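Local atomic coordinates of fructose-2,6-bisphosphatase TIGAR B (PDB entry 3E9D), a protein that probably hydrolyses the 2-phosphate of fructose 2,6-bisphosphate, lowering its level in the cell and so restraining glycolysis. Residues I63-I68 against L179-G184; F225-H228 against V233-A236. All coordinates share one frame; numbering follows the deposited sequence.

Contact 1 of 2, residues I63-I68 against L179-G184; sequences IQTAEI and LMVSHG. With PO4 (phosphate ion), chain C.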
ATOM      1  N   ILE A  63       2.365  10.451   6.360  1.00 18.32           N
ATOM      2  CA  ILE A  63       3.616  11.207   6.237  1.00 18.67           C
ATOM      3  C   ILE A  63       4.599  10.926   7.392  1.00 17.76           C
ATOM      4  O   ILE A  63       5.783  10.687   7.153  1.00 17.55           O
ATOM      5  CB  ILE A  63       3.364  12.730   6.121  1.00 18.53           C
ATOM      6  CG1 ILE A  63       2.580  13.013   4.822  1.00 19.67           C
ATOM      7  CG2 ILE A  63       4.718  13.512   6.163  1.00 18.40           C
ATOM      8  CD1 ILE A  63       1.905  14.350   4.779  1.00 18.93           C
ATOM      9  N   GLN A  64       4.107  10.966   8.627  1.00 17.19           N
ATOM     10  CA  GLN A  64       4.954  10.670   9.801  1.00 17.77           C
ATOM     11  C   GLN A  64       5.548   9.260   9.775  1.00 17.43           C
ATOM     12  O   GLN A  64       6.701   9.060  10.140  1.00 17.90           O
ATOM     13  CB  GLN A  64       4.152  10.830  11.076  1.00 17.51           C
ATOM     14  CG  GLN A  64       3.784  12.243  11.411  1.00 19.63           C
ATOM     15  CD  GLN A  64       2.974  12.285  12.680  1.00 22.39           C
ATOM     16  OE1 GLN A  64       1.808  11.894  12.702  1.00 22.41           O
ATOM     17  NE2 GLN A  64       3.603  12.736  13.764  1.00 22.39           N
ATOM     18  N   THR A  65       4.742   8.290   9.350  1.00 16.98           N
ATOM     19  CA  THR A  65       5.177   6.908   9.250  1.00 16.61           C
ATOM     20  C   THR A  65       6.270   6.784   8.201  1.00 17.11           C
ATOM     21  O   THR A  65       7.328   6.183   8.453  1.00 15.72           O
ATOM     22  CB  THR A  65       3.987   5.975   8.925  1.00 16.63           C
ATOM     23  OG1 THR A  65       3.026   6.084   9.978  1.00 16.87           O
ATOM     24  CG2 THR A  65       4.443   4.490   8.786  1.00 14.77           C
ATOM     25  N   ALA A  66       6.039   7.401   7.039  1.00 17.27           N
ATOM     26  CA  ALA A  66       7.046   7.394   5.979  1.00 17.72           C
ATOM     27  C   ALA A  66       8.344   8.064   6.441  1.00 17.70           C
ATOM     28  O   ALA A  66       9.445   7.573   6.142  1.00 17.90           O
ATOM     29  CB  ALA A  66       6.509   8.062   4.726  1.00 17.11           C
ATOM     30  N   GLU A  67       8.220   9.177   7.172  1.00 17.57           N
ATOM     31  CA  GLU A  67       9.399   9.910   7.627  1.00 18.77           C
ATOM     32  C   GLU A  67      10.228   9.048   8.596  1.00 18.02           C
ATOM     33  O   GLU A  67      11.455   9.048   8.558  1.00 17.58           O
ATOM     34  CB  GLU A  67       9.018  11.220   8.310  1.00 19.13           C
ATOM     35  CG  GLU A  67       8.515  12.292   7.360  1.00 23.48           C
ATOM     36  CD  GLU A  67       7.972  13.511   8.097  1.00 29.41           C
ATOM     37  OE1 GLU A  67       7.438  13.352   9.225  1.00 30.79           O
ATOM     38  OE2 GLU A  67       8.059  14.626   7.537  1.00 31.22           O
ATOM     39  N   ILE A  68       9.537   8.332   9.470  1.00 17.98           N
ATOM     40  CA  ILE A  68      10.206   7.487  10.460  1.00 17.54           C
ATOM     41  C   ILE A  68      10.847   6.280   9.789  1.00 17.21           C
ATOM     42  O   ILE A  68      11.948   5.871  10.151  1.00 17.63           O
ATOM     43  CB  ILE A  68       9.244   7.086  11.590  1.00 17.40           C
ATOM     44  CG1 ILE A  68       8.978   8.314  12.475  1.00 18.62           C
ATOM     45  CG2 ILE A  68       9.840   5.961  12.466  1.00 17.25           C
ATOM     46  CD1 ILE A  68       7.651   8.245  13.231  1.00 18.22           C
ATOM     47  N   LEU A 179       8.577   2.478  -2.238  1.00 17.98           N
ATOM     48  CA  LEU A 179       7.839   2.370  -0.975  1.00 18.24           C
ATOM     49  C   LEU A 179       6.562   3.175  -1.090  1.00 18.65           C
ATOM     50  O   LEU A 179       6.578   4.290  -1.598  1.00 19.11           O
ATOM     51  CB  LEU A 179       8.685   2.905   0.186  1.00 18.48           C
ATOM     52  CG  LEU A 179       8.047   2.999   1.582  1.00 18.28           C
ATOM     53  CD1 LEU A 179       7.725   1.576   2.085  1.00 18.48           C
ATOM     54  CD2 LEU A 179       9.027   3.715   2.554  1.00 17.49           C
ATOM     55  N   MET A 180       5.449   2.607  -0.635  1.00 19.29           N
ATOM     56  CA  MET A 180       4.164   3.283  -0.684  1.00 19.73           C
ATOM     57  C   MET A 180       3.633   3.242   0.741  1.00 18.98           C
ATOM     58  O   MET A 180       3.555   2.172   1.334  1.00 19.14           O
ATOM     59  CB  MET A 180       3.220   2.565  -1.672  1.00 19.79           C
ATOM     60  CG  MET A 180       1.741   3.002  -1.634  1.00 23.55           C
ATOM     61  SD  MET A 180       0.678   1.924  -2.684  1.00 28.62           S
ATOM     62  CE  MET A 180      -0.805   1.943  -1.687  1.00 27.89           C
ATOM     63  N   VAL A 181       3.270   4.402   1.293  1.00 18.25           N
ATOM     64  CA  VAL A 181       2.723   4.457   2.659  1.00 17.67           C
ATOM     65  C   VAL A 181       1.312   5.037   2.583  1.00 17.67           C
ATOM     66  O   VAL A 181       1.121   6.139   2.078  1.00 17.05           O
ATOM     67  CB  VAL A 181       3.650   5.223   3.653  1.00 17.46           C
ATOM     68  CG1 VAL A 181       3.073   5.191   5.086  1.00 17.03           C
ATOM     69  CG2 VAL A 181       5.048   4.575   3.663  1.00 18.22           C
ATOM     70  N   SER A 182       0.339   4.281   3.082  1.00 17.48           N
ATOM     71  CA  SER A 182      -1.065   4.594   2.876  1.00 18.21           C
ATOM     72  C   SER A 182      -1.955   4.111   4.044  1.00 18.53           C
ATOM     73  O   SER A 182      -1.528   4.086   5.210  1.00 18.65           O
ATOM     74  CB  SER A 182      -1.535   4.016   1.511  1.00 18.20           C
ATOM     75  OG  SER A 182      -2.843   4.464   1.146  1.00 18.37           O
ATOM     76  N   HIS A 183      -3.187   3.738   3.715  1.00 18.31           N
ATOM     77  CA  HIS A 183      -4.239   3.575   4.695  1.00 18.84           C
ATOM     78  C   HIS A 183      -4.969   2.239   4.500  1.00 18.84           C
ATOM     79  O   HIS A 183      -4.970   1.693   3.397  1.00 19.06           O
ATOM     80  CB  HIS A 183      -5.211   4.742   4.565  1.00 18.80           C
ATOM     81  CG  HIS A 183      -4.548   6.072   4.701  1.00 18.59           C
ATOM     82  ND1 HIS A 183      -4.416   6.708   5.913  1.00 18.18           N
ATOM     83  CD2 HIS A 183      -3.942   6.865   3.787  1.00 17.22           C
ATOM     84  CE1 HIS A 183      -3.763   7.844   5.740  1.00 18.45           C
ATOM     85  NE2 HIS A 183      -3.468   7.963   4.456  1.00 18.95           N
ATOM     86  N   GLY A 184      -5.596   1.749   5.568  1.00 18.04           N
ATOM     87  CA  GLY A 184      -6.110   0.393   5.617  1.00 18.87           C
ATOM     88  C   GLY A 184      -7.158   0.071   4.571  1.00 19.18           C
ATOM     89  O   GLY A 184      -7.022  -0.908   3.845  1.00 19.96           O
TER
HETATM   90  P   PO4 C 266      -6.671   4.431   8.346  1.00 27.55           P
HETATM   91  O1  PO4 C 266      -6.302   5.810   7.864  1.00 25.93           O
HETATM   92  O2  PO4 C 266      -5.742   3.362   7.819  1.00 24.64           O
HETATM   93  O3  PO4 C 266      -6.607   4.365   9.855  1.00 28.72           O
HETATM   94  O4  PO4 C 266      -8.097   4.113   7.950  1.00 27.85           O
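A single valine carries the whole contact: V181, on strand 177-182, meets T65 and A66 of helix 60-71 with one methyl for each, and no hydrogen bond crosses. V181 CG1, anti to its backbone N (chi1 -177°), lies 4.0 Å from T65 CG2, while V181 CG2 rests 3.9 Å from A66 CB. The small A66 lets the helix come close, its CA 6.2 Å from that of V181. T65 suits its buried place by being two-sided: its methyl packs on the valine, and its OG1 hydrogen-bonds to R61 O and G12 N. Replacing V181 by an alanine would remove both methyls and probably open a gap between strand and helix, with T65 CG2 and A66 CB losing their nearest contacts across it. Just beyond the strand, H183 ND1 donates to phosphate O1 at 2.9 Å, with the oxygen near the ring plane, and G184 N gives phosphate O2 an almost straight bond (2.8 Å, 174°). S57 OG bonds H183 NE2, which fixes the ring's rotation. R10, N17 and R61 also hold the anion. A strand leading into a phosphate-binding histidine is characteristic of the histidine phosphatase active site, where H183 probably stabilises the transition state beside H11.

Contact 2 of 2, residues F225-H228 against V233-A236; sequences FTIH and VLRA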
ATOM      1  N   PHE A 225       6.373  -5.924  -9.905  1.00 17.47           N
ATOM      2  CA  PHE A 225       5.729  -5.571 -11.177  1.00 18.43           C
ATOM      3  C   PHE A 225       6.721  -5.687 -12.324  1.00 19.30           C
ATOM      4  O   PHE A 225       7.887  -5.296 -12.202  1.00 19.03           O
ATOM      5  CB  PHE A 225       5.258  -4.115 -11.147  1.00 18.28           C
ATOM      6  CG  PHE A 225       4.108  -3.858 -10.218  1.00 19.42           C
ATOM      7  CD1 PHE A 225       2.811  -3.763 -10.724  1.00 19.21           C
ATOM      8  CD2 PHE A 225       4.313  -3.701  -8.848  1.00 18.51           C
ATOM      9  CE1 PHE A 225       1.726  -3.496  -9.880  1.00 21.35           C
ATOM     10  CE2 PHE A 225       3.230  -3.468  -7.983  1.00 19.62           C
ATOM     11  CZ  PHE A 225       1.938  -3.352  -8.501  1.00 19.64           C
ATOM     12  N   THR A 226       6.259  -6.221 -13.442  1.00 19.66           N
ATOM     13  CA  THR A 226       7.008  -6.103 -14.684  1.00 20.59           C
ATOM     14  C   THR A 226       6.143  -5.316 -15.654  1.00 20.79           C
ATOM     15  O   THR A 226       4.984  -5.677 -15.896  1.00 20.38           O
ATOM     16  CB  THR A 226       7.377  -7.474 -15.264  1.00 20.83           C
ATOM     17  OG1 THR A 226       8.283  -8.123 -14.361  1.00 22.96           O
ATOM     18  CG2 THR A 226       8.049  -7.318 -16.622  1.00 21.44           C
ATOM     19  N   ILE A 227       6.703  -4.233 -16.181  1.00 21.10           N
ATOM     20  CA  ILE A 227       5.953  -3.337 -17.050  1.00 22.06           C
ATOM     21  C   ILE A 227       6.590  -3.254 -18.444  1.00 23.46           C
ATOM     22  O   ILE A 227       7.829  -3.285 -18.575  1.00 22.26           O
ATOM     23  CB  ILE A 227       5.724  -1.939 -16.425  1.00 22.25           C
ATOM     24  CG1 ILE A 227       7.041  -1.228 -16.129  1.00 22.79           C
ATOM     25  CG2 ILE A 227       4.869  -2.035 -15.109  1.00 20.30           C
ATOM     26  CD1 ILE A 227       6.857   0.287 -15.755  1.00 26.28           C
ATOM     27  N   HIS A 228       5.706  -3.162 -19.448  1.00 25.03           N
ATOM     28  CA  HIS A 228       6.021  -3.052 -20.874  1.00 27.82           C
ATOM     29  C   HIS A 228       5.391  -1.780 -21.438  1.00 27.89           C
ATOM     30  O   HIS A 228       4.363  -1.319 -20.960  1.00 27.34           O
ATOM     31  CB  HIS A 228       5.437  -4.250 -21.664  1.00 27.96           C
ATOM     32  CG  HIS A 228       6.194  -5.533 -21.485  1.00 33.41           C
ATOM     33  ND1 HIS A 228       6.333  -6.464 -22.498  1.00 37.40           N
ATOM     34  CD2 HIS A 228       6.836  -6.055 -20.404  1.00 35.49           C
ATOM     35  CE1 HIS A 228       7.036  -7.495 -22.052  1.00 37.71           C
ATOM     36  NE2 HIS A 228       7.362  -7.267 -20.788  1.00 37.09           N
ATOM     37  N   VAL A 233       1.853   3.370 -24.393  1.00 35.54           N
ATOM     38  CA  VAL A 233       1.100   3.013 -23.187  1.00 33.76           C
ATOM     39  C   VAL A 233       1.897   2.004 -22.344  1.00 32.42           C
ATOM     40  O   VAL A 233       2.334   0.967 -22.856  1.00 31.60           O
ATOM     41  CB  VAL A 233      -0.293   2.434 -23.523  1.00 33.67           C
ATOM     42  CG1 VAL A 233      -1.064   2.118 -22.245  1.00 33.15           C
ATOM     43  CG2 VAL A 233      -1.082   3.416 -24.388  1.00 34.47           C
ATOM     44  N   LEU A 234       2.073   2.315 -21.063  1.00 30.91           N
ATOM     45  CA  LEU A 234       2.687   1.384 -20.122  1.00 30.14           C
ATOM     46  C   LEU A 234       1.658   0.442 -19.517  1.00 29.62           C
ATOM     47  O   LEU A 234       0.580   0.858 -19.095  1.00 29.24           O
ATOM     48  CB  LEU A 234       3.434   2.124 -19.007  1.00 29.40           C
ATOM     49  CG  LEU A 234       4.680   2.866 -19.478  1.00 29.80           C
ATOM     50  CD1 LEU A 234       5.076   3.866 -18.441  1.00 27.86           C
ATOM     51  CD2 LEU A 234       5.824   1.891 -19.797  1.00 29.79           C
ATOM     52  N   ARG A 235       2.010  -0.833 -19.481  1.00 28.97           N
ATOM     53  CA  ARG A 235       1.138  -1.859 -18.928  1.00 29.15           C
ATOM     54  C   ARG A 235       1.969  -2.856 -18.138  1.00 27.65           C
ATOM     55  O   ARG A 235       3.087  -3.179 -18.529  1.00 26.22           O
ATOM     56  CB  ARG A 235       0.408  -2.592 -20.062  1.00 29.33           C
ATOM     57  CG  ARG A 235      -0.715  -1.782 -20.666  1.00 33.69           C
ATOM     58  CD  ARG A 235      -0.996  -2.196 -22.110  1.00 41.35           C
ATOM     59  NE  ARG A 235      -1.727  -1.162 -22.844  1.00 46.23           N
ATOM     60  CZ  ARG A 235      -3.032  -0.935 -22.720  1.00 49.41           C
ATOM     61  NH1 ARG A 235      -3.764  -1.668 -21.880  1.00 50.43           N
ATOM     62  NH2 ARG A 235      -3.607   0.029 -23.432  1.00 51.10           N
ATOM     63  N   ALA A 236       1.396  -3.342 -17.046  1.00 27.35           N
ATOM     64  CA  ALA A 236       1.965  -4.448 -16.292  1.00 28.09           C
ATOM     65  C   ALA A 236       1.680  -5.751 -17.023  1.00 28.46           C
ATOM     66  O   ALA A 236       0.524  -6.079 -17.295  1.00 29.43           O
ATOM     67  CB  ALA A 236       1.391  -4.498 -14.876  1.00 27.65           C
TER
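H228 and R235 form the antiparallel hydrogen-bonded pair of this hairpin, and their two backbone bonds run in opposite directions. H228 N donates to R235 O at 2.8 Å with an angle of 172°, and R235 N returns a bond to H228 O, also 2.8 Å long. Weaker CA-H...O contacts add to these: I227 CA lies 3.2 Å from R235 O, which thus serves two donors, while A236 CA approaches T226 O and L234 CA approaches H228 O, each at 3.3 Å.

The apolar contacts are looser. I227 and A236 make the neighbouring non-hydrogen-bonded pair, CA atoms 4.2 Å apart, and I227 CG2 is 4.3 Å from A236 CB. The beta-branched isoleucine suits an extended strand, and the short alanine suits the close pairing. A236 CB also sits at the edge of the F225 ring, 4.4 Å from CD1, near the ring plane. L234 sets its CG anti to the carbonyl carbon (chi1 -68°), and its CD2 approaches H228 O and, more distantly, the I227 CD1 methyl.

On the other face lie H228 and R235, polar residues fitting for a more open surface; the end of R235 leads away from strand 220-230. I227, L234 and A236 pack against helix 125-146, through F140, Q141 and F144, while the ring of F225 meets that of F4, their planes nearly parallel, on strand 2-10, the strand flanking 220-230 across from 233-246.

In the fold
From the N terminus, strand 2-10 enters the sheet first, and strand 53-56 leads into helix 60-71. Contact 1 then closes a long loop of 110 intervening residues, bringing strand 177-182 between strands 53-56 and 2-10 and under that helix. Contact 2 follows in series, neither nested in contact 1 nor crossing it, and closes only the short turn between strands 220-230 and 233-246. Their centres are 25 Å apart and they do not touch, yet both reach the same mixed sheet. Contact 1 ties a helix to its parallel interior beside the active site, whereas contact 2 joins its last two strands at the antiparallel edge, away from the annotated sites.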